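Local coordinates for protein mnemiopsin 1 (Mnemiopsis leidyi, PDB 5VP3) that emits blue light when calcium binds to its EF-hands, which probably triggers decarboxylation of a pre-bound peroxy-coelenterazine, as in related photoproteins, at residues S122-L135 and L177-M191. Residues are numbered along the deposited sequence; the frame is centred on the assembly and turned at random.
Sequences SLIALLSNAYYDVL and LERPELVHLFRKFWM. With CD (cadmium ion), chain D; NI (nickel (II) ion), chain F.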
loop_
_atom_site.group_PDB
_atom_site.type_symbol
_atom_site.label_atom_id
_atom_site.label_comp_id
_atom_site.label_asym_id
_atom_site.label_seq_id
_atom_site.Cartn_x
_atom_site.Cartn_y
_atom_site.Cartn_z
ATOM N N SER A 122 9.078 -0.006 -8.961
ATOM C CA SER A 122 8.252 -0.628 -7.925
ATOM C C SER A 122 6.997 0.200 -7.689
ATOM O O SER A 122 7.051 1.431 -7.599
ATOM C CB SER A 122 9.014 -0.734 -6.608
ATOM O OG SER A 122 8.125 -0.913 -5.490
ATOM N N LEU A 123 5.859 -0.463 -7.566
ATOM C CA LEU A 123 4.659 0.331 -7.331
ATOM C C LEU A 123 4.540 0.684 -5.869
ATOM O O LEU A 123 3.891 1.684 -5.536
ATOM C CB LEU A 123 3.401 -0.389 -7.812
ATOM C CG LEU A 123 3.404 -0.716 -9.306
ATOM C CD1 LEU A 123 2.136 -1.448 -9.718
ATOM C CD2 LEU A 123 3.535 0.555 -10.110
ATOM N N ILE A 124 5.201 -0.075 -5.001
ATOM C CA ILE A 124 5.250 0.306 -3.592
ATOM C C ILE A 124 6.050 1.581 -3.430
ATOM O O ILE A 124 5.700 2.436 -2.624
ATOM C CB ILE A 124 5.855 -0.799 -2.722
ATOM C CG1 ILE A 124 4.979 -2.043 -2.743
ATOM C CG2 ILE A 124 6.014 -0.274 -1.275
ATOM C CD1 ILE A 124 5.583 -3.232 -1.973
ATOM N N ALA A 125 7.160 1.704 -4.168
ATOM C CA ALA A 125 7.971 2.918 -4.095
ATOM C C ALA A 125 7.219 4.103 -4.655
ATOM O O ALA A 125 7.318 5.212 -4.128
ATOM C CB ALA A 125 9.287 2.728 -4.849
ATOM N N LEU A 126 6.476 3.894 -5.737
ATOM C CA LEU A 126 5.607 4.946 -6.259
ATOM C C LEU A 126 4.629 5.441 -5.184
ATOM O O LEU A 126 4.419 6.649 -5.017
ATOM C CB LEU A 126 4.842 4.419 -7.495
ATOM C CG LEU A 126 3.622 5.216 -7.991
ATOM C CD1 LEU A 126 4.057 6.502 -8.677
ATOM C CD2 LEU A 126 2.801 4.445 -8.949
ATOM N N LEU A 127 3.979 4.518 -4.477
ATOM C CA LEU A 127 3.029 4.921 -3.437
ATOM C C LEU A 127 3.740 5.664 -2.309
ATOM O O LEU A 127 3.261 6.689 -1.818
ATOM C CB LEU A 127 2.329 3.678 -2.907
ATOM C CG LEU A 127 1.271 3.794 -1.822
ATOM C CD1 LEU A 127 0.077 4.431 -2.393
ATOM C CD2 LEU A 127 0.889 2.444 -1.271
ATOM N N SER A 128 4.909 5.183 -1.910
ATOM C CA SER A 128 5.619 5.805 -0.796
ATOM C C SER A 128 6.090 7.203 -1.156
ATOM O O SER A 128 5.937 8.140 -0.358
ATOM C CB SER A 128 6.796 4.916 -0.391
ATOM O OG SER A 128 7.537 5.477 0.653
ATOM N N ASN A 129 6.663 7.376 -2.351
ATOM C CA ASN A 129 7.174 8.688 -2.742
ATOM C C ASN A 129 6.070 9.709 -3.010
ATOM O O ASN A 129 6.301 10.925 -2.857
ATOM C CB ASN A 129 8.089 8.519 -3.953
ATOM C CG ASN A 129 9.462 7.966 -3.542
ATOM O OD1 ASN A 129 10.049 8.429 -2.574
ATOM N ND2 ASN A 129 9.943 6.953 -4.235
ATOM N N ALA A 130 4.862 9.258 -3.358
ATOM C CA ALA A 130 3.766 10.213 -3.465
ATOM C C ALA A 130 3.258 10.624 -2.091
ATOM O O ALA A 130 2.932 11.800 -1.853
ATOM C CB ALA A 130 2.623 9.619 -4.283
ATOM N N TYR A 131 3.145 9.678 -1.186
ATOM C CA TYR A 131 2.712 10.046 0.148
ATOM C C TYR A 131 3.745 10.929 0.818
ATOM O O TYR A 131 3.398 11.819 1.600
ATOM C CB TYR A 131 2.505 8.808 0.987
ATOM C CG TYR A 131 1.093 8.335 1.101
ATOM C CD1 TYR A 131 0.590 7.408 0.225
ATOM C CD2 TYR A 131 0.273 8.783 2.123
ATOM C CE1 TYR A 131 -0.712 6.936 0.349
ATOM C CE2 TYR A 131 -1.012 8.341 2.244
ATOM C CZ TYR A 131 -1.508 7.413 1.335
ATOM O OH TYR A 131 -2.785 6.909 1.436
ATOM N N TYR A 132 5.019 10.662 0.544
ATOM C CA TYR A 132 6.116 11.379 1.181
ATOM C C TYR A 132 5.852 12.864 1.183
ATOM O O TYR A 132 5.872 13.518 2.226
ATOM C CB TYR A 132 7.417 11.089 0.435
ATOM C CG TYR A 132 8.687 11.464 1.142
ATOM C CD1 TYR A 132 9.308 10.575 1.981
ATOM C CD2 TYR A 132 9.315 12.694 0.899
ATOM C CE1 TYR A 132 10.524 10.902 2.629
ATOM C CE2 TYR A 132 10.502 13.031 1.531
ATOM C CZ TYR A 132 11.102 12.128 2.388
ATOM O OH TYR A 132 12.279 12.451 2.988
ATOM N N ASP A 133 5.637 13.413 0.000
ATOM C CA ASP A 133 5.466 14.845 -0.124
ATOM C C ASP A 133 4.213 15.310 0.597
ATOM O O ASP A 133 4.161 16.422 1.103
ATOM C CB ASP A 133 5.421 15.218 -1.598
ATOM C CG ASP A 133 6.708 14.892 -2.311
ATOM O OD1 ASP A 133 7.768 14.902 -1.656
ATOM O OD2 ASP A 133 6.649 14.640 -3.522
ATOM N N VAL A 134 3.176 14.498 0.625
ATOM C CA VAL A 134 1.980 14.921 1.329
ATOM C C VAL A 134 2.223 14.908 2.837
ATOM O O VAL A 134 1.778 15.808 3.565
ATOM C CB VAL A 134 0.808 14.024 0.888
ATOM C CG1 VAL A 134 -0.424 14.279 1.688
ATOM C CG2 VAL A 134 0.502 14.289 -0.566
ATOM N N LEU A 135 2.944 13.901 3.327
ATOM C CA LEU A 135 3.261 13.822 4.753
ATOM C C LEU A 135 4.155 14.967 5.188
ATOM O O LEU A 135 4.115 15.397 6.339
ATOM C CB LEU A 135 3.971 12.496 5.081
ATOM C CG LEU A 135 3.159 11.257 5.469
ATOM C CD1 LEU A 135 2.185 10.993 4.468
ATOM C CD2 LEU A 135 4.098 10.088 5.537
ATOM N N LEU A 177 12.669 10.429 8.394
ATOM C CA LEU A 177 12.621 9.404 7.349
ATOM C C LEU A 177 12.898 10.069 6.012
ATOM O O LEU A 177 12.093 10.869 5.538
ATOM C CB LEU A 177 11.278 8.702 7.318
ATOM C CG LEU A 177 10.882 7.980 8.570
ATOM C CD1 LEU A 177 9.481 7.366 8.361
ATOM C CD2 LEU A 177 11.889 6.924 8.924
ATOM N N GLU A 178 14.067 9.788 5.442
ATOM C CA GLU A 178 14.346 10.153 4.063
ATOM C C GLU A 178 13.605 9.174 3.136
ATOM O O GLU A 178 13.081 8.151 3.581
ATOM C CB GLU A 178 15.861 10.155 3.842
ATOM C CG GLU A 178 16.603 11.245 4.659
ATOM C CD GLU A 178 16.801 10.960 6.145
ATOM O OE1 GLU A 178 16.876 9.769 6.565
ATOM O OE2 GLU A 178 16.875 11.964 6.909
ATOM N N ARG A 179 13.584 9.479 1.835
ATOM C CA ARG A 179 12.686 8.761 0.929
ATOM C C ARG A 179 12.921 7.251 0.902
ATOM O O ARG A 179 11.928 6.508 0.839
ATOM C CB ARG A 179 12.765 9.372 -0.481
ATOM C CG ARG A 179 12.091 10.758 -0.582
ATOM C CD ARG A 179 12.114 11.400 -1.991
ATOM N NE ARG A 179 11.431 12.699 -1.980
ATOM C CZ ARG A 179 12.014 13.866 -1.677
ATOM N NH1 ARG A 179 13.305 13.919 -1.377
ATOM N NH2 ARG A 179 11.305 14.994 -1.660
ATOM N N PRO A 180 14.157 6.736 0.955
ATOM C CA PRO A 180 14.344 5.271 1.013
ATOM C C PRO A 180 13.886 4.654 2.306
ATOM O O PRO A 180 13.556 3.462 2.357
ATOM C CB PRO A 180 15.859 5.098 0.821
ATOM C CG PRO A 180 16.339 6.401 0.218
ATOM C CD PRO A 180 15.435 7.452 0.797
ATOM N N GLU A 181 13.837 5.417 3.368
ATOM C CA GLU A 181 13.408 4.829 4.608
ATOM C C GLU A 181 11.896 4.771 4.682
ATOM O O GLU A 181 11.350 3.909 5.375
ATOM C CB GLU A 181 13.981 5.617 5.778
ATOM C CG GLU A 181 15.522 5.629 5.806
ATOM C CD GLU A 181 16.089 6.471 6.922
ATOM O OE1 GLU A 181 15.373 7.422 7.285
ATOM O OE2 GLU A 181 17.188 6.137 7.478
ATOM N N LEU A 182 11.204 5.691 4.023
ATOM C CA LEU A 182 9.757 5.566 4.005
ATOM C C LEU A 182 9.364 4.430 3.062
ATOM O O LEU A 182 8.434 3.673 3.358
ATOM C CB LEU A 182 9.102 6.885 3.605
ATOM C CG LEU A 182 7.577 6.916 3.690
ATOM C CD1 LEU A 182 7.046 6.898 5.086
ATOM C CD2 LEU A 182 6.964 8.088 2.962
ATOM N N VAL A 183 10.126 4.237 1.980
ATOM C CA VAL A 183 9.916 3.053 1.155
ATOM C C VAL A 183 10.022 1.811 2.020
ATOM O O VAL A 183 9.122 0.956 2.039
ATOM C CB VAL A 183 10.923 3.012 -0.011
ATOM C CG1 VAL A 183 10.855 1.672 -0.753
ATOM C CG2 VAL A 183 10.657 4.110 -0.950
ATOM N N HIS A 184 11.116 1.694 2.761
ATOM C CA HIS A 184 11.276 0.534 3.625
ATOM C C HIS A 184 10.026 0.345 4.477
ATOM O O HIS A 184 9.485 -0.764 4.587
ATOM C CB HIS A 184 12.531 0.689 4.510
ATOM C CG HIS A 184 12.668 -0.370 5.572
ATOM N ND1 HIS A 184 13.539 -1.437 5.457
ATOM C CD2 HIS A 184 12.036 -0.532 6.764
ATOM C CE1 HIS A 184 13.441 -2.204 6.531
ATOM N NE2 HIS A 184 12.528 -1.682 7.338
ATOM N N LEU A 185 9.558 1.431 5.097
ATOM C CA LEU A 185 8.390 1.372 5.980
ATOM C C LEU A 185 7.139 0.941 5.233
ATOM O O LEU A 185 6.343 0.132 5.730
ATOM C CB LEU A 185 8.187 2.750 6.585
ATOM C CG LEU A 185 7.270 2.867 7.774
ATOM C CD1 LEU A 185 7.666 4.131 8.533
ATOM C CD2 LEU A 185 5.796 2.943 7.349
ATOM N N PHE A 186 6.944 1.482 4.032
ATOM C CA PHE A 186 5.749 1.172 3.241
ATOM C C PHE A 186 5.784 -0.252 2.703
ATOM O O PHE A 186 4.738 -0.884 2.542
ATOM C CB PHE A 186 5.615 2.184 2.087
ATOM C CG PHE A 186 4.700 3.369 2.396
ATOM C CD1 PHE A 186 4.847 4.125 3.544
ATOM C CD2 PHE A 186 3.733 3.741 1.517
ATOM C CE1 PHE A 186 4.006 5.207 3.797
ATOM C CE2 PHE A 186 2.909 4.806 1.775
ATOM C CZ PHE A 186 3.054 5.535 2.926
ATOM N N ARG A 187 6.948 -0.774 2.422
ATOM C CA ARG A 187 7.052 -2.152 2.048
ATOM C C ARG A 187 6.538 -3.054 3.154
ATOM O O ARG A 187 5.843 -3.962 2.897
ATOM C CB ARG A 187 8.453 -2.551 1.643
ATOM C CG ARG A 187 8.973 -1.882 0.417
ATOM C CD ARG A 187 10.245 -2.481 -0.116
ATOM N NE ARG A 187 10.081 -2.623 -1.509
ATOM C CZ ARG A 187 9.955 -3.764 -2.120
ATOM N NH1 ARG A 187 10.075 -4.876 -1.471
ATOM N NH2 ARG A 187 9.740 -3.737 -3.396
ATOM N N LYS A 188 6.872 -2.757 4.384
ATOM C CA LYS A 188 6.336 -3.523 5.505
ATOM C C LYS A 188 4.847 -3.253 5.701
ATOM O O LYS A 188 4.050 -4.185 5.856
ATOM C CB LYS A 188 7.095 -3.187 6.796
ATOM C CG LYS A 188 8.580 -3.555 6.780
ATOM C CD LYS A 188 8.789 -5.031 6.637
ATOM C CE LYS A 188 10.275 -5.391 6.644
ATOM N NZ LYS A 188 10.553 -6.581 5.787
ATOM N N PHE A 189 4.456 -1.978 5.725
ATOM C CA PHE A 189 3.081 -1.634 6.070
ATOM C C PHE A 189 2.108 -2.213 5.043
ATOM O O PHE A 189 1.016 -2.659 5.398
ATOM C CB PHE A 189 2.959 -0.095 6.200
ATOM C CG PHE A 189 1.661 0.405 6.859
ATOM C CD1 PHE A 189 1.527 0.443 8.255
ATOM C CD2 PHE A 189 0.591 0.882 6.079
ATOM C CE1 PHE A 189 0.327 0.914 8.869
ATOM C CE2 PHE A 189 -0.600 1.357 6.684
ATOM C CZ PHE A 189 -0.722 1.375 8.080
ATOM N N TRP A 190 2.493 -2.246 3.786
ATOM C CA TRP A 190 1.620 -2.579 2.708
ATOM C C TRP A 190 1.894 -3.913 1.983
ATOM O O TRP A 190 1.275 -4.182 0.998
ATOM C CB TRP A 190 1.673 -1.480 1.673
ATOM C CG TRP A 190 1.335 -0.115 2.076
ATOM C CD1 TRP A 190 2.169 0.910 2.228
ATOM C CD2 TRP A 190 0.044 0.400 2.284
ATOM N NE1 TRP A 190 1.500 2.018 2.563
ATOM C CE2 TRP A 190 0.176 1.729 2.598
ATOM C CE3 TRP A 190 -1.214 -0.151 2.250
ATOM C CZ2 TRP A 190 -0.889 2.518 2.881
ATOM C CZ3 TRP A 190 -2.252 0.620 2.515
ATOM C CH2 TRP A 190 -2.098 1.948 2.830
ATOM N N MET A 191 2.804 -4.733 2.462
ATOM C CA MET A 191 3.136 -5.968 1.778
ATOM C C MET A 191 3.842 -7.046 2.579
ATOM O O MET A 191 3.365 -8.122 2.679
ATOM C CB MET A 191 3.921 -5.690 0.506
ATOM C CG MET A 191 4.245 -6.950 -0.253
ATOM S SD MET A 191 5.090 -6.749 -1.819
ATOM C CE MET A 191 6.737 -6.423 -1.276
HETATM CD CD CD D . 16.821 8.819 8.507
HETATM NI NI NI F . 15.221 -1.706 4.333
HETATM O O HOH W 1 9.403 7.454 -0.001
#
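Y132 and R179 meet where the first helix of a paired EF-hand domain, 123-135, crosses its last, 179-190, a worked example of how two calcium-type loops are tied together by their flanking helices. The axes come within 8.8 Å, their N-to-C directions 121° apart. R179 CG sits over the centre of one face of Y132, 3.4 Å from the ring centroid, in a CH-pi contact. The extended chain keeps the guanidinium over the CD2/CE2 side, tilted against the ring; in the modelled conformer NH2 reaches on to D133 OD1 in a long salt bridge of 3.5 Å. L182 CD2 touches the tyrosine's edge. The phenol oxygen lies near the carbonyl of L177 and also has that of G141 as a partner; just beyond L177, E178 and E181 bind cadmium with D170, T174 and K176.

Midway along, S128 CA makes an off-centre CH-pi contact with F186, its OG over that face toward the rim; W190 NE1 lies over the opposite face, also rimward. Y131 meets F186 obliquely, ring planes at 58°. L127, its CG anti to the backbone N (chi1 -179°), places CD2 over the five-membered ring of W190, 3.9 Å from its centroid. I124 packs CG2 on R187 CG and CD1 against M191 CE. A water joins the helices: it accepts from S128 OG and donates to N129 OD1 and R179 O, each at 2.8 Å.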